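Local coordinates for protein trehalose-6-phosphate phosphatase (Cryptococcus neoformans, PDB 5DX9) that belongs to the trehalose-phosphatase family of the HAD clan and binds a magnesium ion and a glycan, at residues V239-V244 and L258-L263. Residues are numbered along the deposited sequence; the frame is centred on the assembly and turned at random.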
loop_
_atom_site.group_PDB
_atom_site.type_symbol
_atom_site.label_atom_id
_atom_site.label_comp_id
_atom_site.label_asym_id
_atom_site.label_seq_id
_atom_site.Cartn_x
_atom_site.Cartn_y
_atom_site.Cartn_z
ATOM N N VAL A 239 13.584 15.196 11.770
ATOM C CA VAL A 239 12.460 15.261 12.692
ATOM C C VAL A 239 11.137 15.086 11.958
ATOM O O VAL A 239 10.965 15.578 10.842
ATOM C CB VAL A 239 12.446 16.596 13.460
ATOM C CG1 VAL A 239 11.196 16.707 14.320
ATOM C CG2 VAL A 239 13.702 16.729 14.306
HETATM N N MSE A 240 10.202 14.386 12.589
HETATM C CA MSE A 240 8.900 14.149 11.983
HETATM C C MSE A 240 7.752 14.500 12.924
HETATM O O MSE A 240 7.671 13.982 14.039
HETATM C CB MSE A 240 8.778 12.693 11.546
HETATM C CG MSE A 240 7.490 12.388 10.820
HETATM SE SE MSE A 240 7.245 10.491 10.485
HETATM C CE MSE A 240 5.512 10.613 9.593
ATOM N N LYS A 241 6.869 15.386 12.472
ATOM C CA LYS A 241 5.657 15.706 13.217
ATOM C C LYS A 241 4.685 14.531 13.165
ATOM O O LYS A 241 4.762 13.701 12.259
ATOM C CB LYS A 241 4.973 16.959 12.661
ATOM C CG LYS A 241 5.841 18.209 12.600
ATOM C CD LYS A 241 4.984 19.439 12.311
ATOM C CE LYS A 241 5.820 20.662 11.957
ATOM N NZ LYS A 241 6.147 20.709 10.502
ATOM N N PRO A 242 3.772 14.454 14.142
ATOM C CA PRO A 242 2.706 13.445 14.108
ATOM C C PRO A 242 1.829 13.606 12.866
ATOM O O PRO A 242 1.220 14.660 12.682
ATOM C CB PRO A 242 1.914 13.724 15.390
ATOM C CG PRO A 242 2.887 14.414 16.293
ATOM C CD PRO A 242 3.756 15.236 15.389
ATOM N N PRO A 243 1.772 12.568 12.020
ATOM C CA PRO A 243 1.042 12.612 10.748
ATOM C C PRO A 243 -0.465 12.439 10.912
ATOM O O PRO A 243 -0.931 12.009 11.965
ATOM C CB PRO A 243 1.641 11.439 9.972
ATOM C CG PRO A 243 1.996 10.458 11.029
ATOM C CD PRO A 243 2.438 11.269 12.224
ATOM N N VAL A 244 -1.208 12.766 9.860
ATOM C CA VAL A 244 -2.666 12.725 9.883
ATOM C C VAL A 244 -3.200 11.333 10.198
ATOM O O VAL A 244 -4.196 11.189 10.906
ATOM C CB VAL A 244 -3.249 13.197 8.536
ATOM C CG1 VAL A 244 -4.767 13.097 8.538
ATOM C CG2 VAL A 244 -2.809 14.622 8.245
ATOM N N LEU A 258 1.158 14.420 21.774
ATOM C CA LEU A 258 2.102 13.733 20.894
ATOM C C LEU A 258 3.259 14.638 20.490
ATOM O O LEU A 258 3.047 15.725 19.949
ATOM C CB LEU A 258 1.391 13.205 19.647
ATOM C CG LEU A 258 0.722 11.834 19.773
ATOM C CD1 LEU A 258 -0.268 11.822 20.920
ATOM C CD2 LEU A 258 0.041 11.438 18.474
ATOM N N PRO A 259 4.492 14.185 20.754
ATOM C CA PRO A 259 5.717 14.925 20.446
ATOM C C PRO A 259 6.210 14.686 19.025
ATOM O O PRO A 259 5.789 13.729 18.374
ATOM C CB PRO A 259 6.713 14.360 21.455
ATOM C CG PRO A 259 6.294 12.932 21.590
ATOM C CD PRO A 259 4.782 12.925 21.461
ATOM N N ASP A 260 7.094 15.560 18.553
ATOM C CA ASP A 260 7.815 15.314 17.313
ATOM C C ASP A 260 8.849 14.233 17.578
ATOM O O ASP A 260 9.386 14.142 18.681
ATOM C CB ASP A 260 8.487 16.590 16.801
ATOM C CG ASP A 260 7.488 17.651 16.392
ATOM O OD1 ASP A 260 6.300 17.521 16.750
ATOM O OD2 ASP A 260 7.891 18.618 15.713
ATOM N N VAL A 261 9.130 13.409 16.577
ATOM C CA VAL A 261 10.091 12.332 16.763
ATOM C C VAL A 261 11.301 12.487 15.848
ATOM O O VAL A 261 11.196 13.027 14.745
ATOM C CB VAL A 261 9.448 10.956 16.516
ATOM C CG1 VAL A 261 9.349 10.677 15.028
ATOM C CG2 VAL A 261 10.252 9.871 17.200
ATOM N N GLU A 262 12.454 12.025 16.319
ATOM C CA GLU A 262 13.648 11.960 15.487
ATOM C C GLU A 262 13.746 10.595 14.826
ATOM O O GLU A 262 13.820 9.573 15.509
ATOM C CB GLU A 262 14.907 12.236 16.307
ATOM C CG GLU A 262 15.372 13.678 16.272
ATOM C CD GLU A 262 16.749 13.855 16.881
ATOM O OE1 GLU A 262 17.002 14.920 17.484
ATOM O OE2 GLU A 262 17.581 12.928 16.751
ATOM N N LEU A 263 13.743 10.577 13.498
ATOM C CA LEU A 263 13.821 9.322 12.758
ATOM C C LEU A 263 15.261 8.837 12.641
ATOM O O LEU A 263 16.182 9.629 12.456
ATOM C CB LEU A 263 13.208 9.476 11.364
ATOM C CG LEU A 263 11.729 9.856 11.316
ATOM C CD1 LEU A 263 11.227 9.869 9.876
ATOM C CD2 LEU A 263 10.908 8.902 12.170
#
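V239 and M240 pair with E262 and V261 in a two-stranded antiparallel sheet, strands 238-240 and 261-263, a surface element separate from the eight-stranded mixed sheet of this HAD-type phosphatase. M240 and V261 form the hydrogen-bonded pair: M240 N donates to V261 O at 2.7 Å. In return, V261 N bonds to M240 O at 3.0 Å. V239 and E262 are the adjoining non-hydrogen-bonded pair, and V261 O also receives a CA-H...O contact from V239 CA. Beyond the strands the two segments, linked through helices 244-247 and 252-255, run on as loops that still touch at P242 and L258.

On the face of V239 and E262, the two methyls of V239 divide their partners. V239 CG1, anti to the backbone N (chi1 175°), meets D260 CB at 3.7 Å, while V239 CG2 lies 4.0 Å from E262 CG. The other face carries M240 and V261 and turns toward helix 190-200 and the loop after it, with M240 touching R195 and V261 touching P202. Here the selenomethionine chain of M240 is fully extended, and its SE, 4.1 Å from L263 CD1, carries the apolar packing past the paired residue. M240 CB meanwhile faces V261 CG1.

Farther along, P242 CG packs on L258 CB at 3.9 Å, the two side chains running antiparallel, and P242 CG also abuts P259 O. Both side chains touch Y199 of helix 190-200, and the Y199 hydroxyl hydrogen-bonds P259 O. The D260 carboxylate runs alongside the K241 side chain in the same sense, yet K241 NZ remains 5.9 Å from D260 OD2; it is the aliphatic K241 CG that meets D260 OD2, and the other oxygen, D260 OD1, rests 3.7 Å from P242 CD.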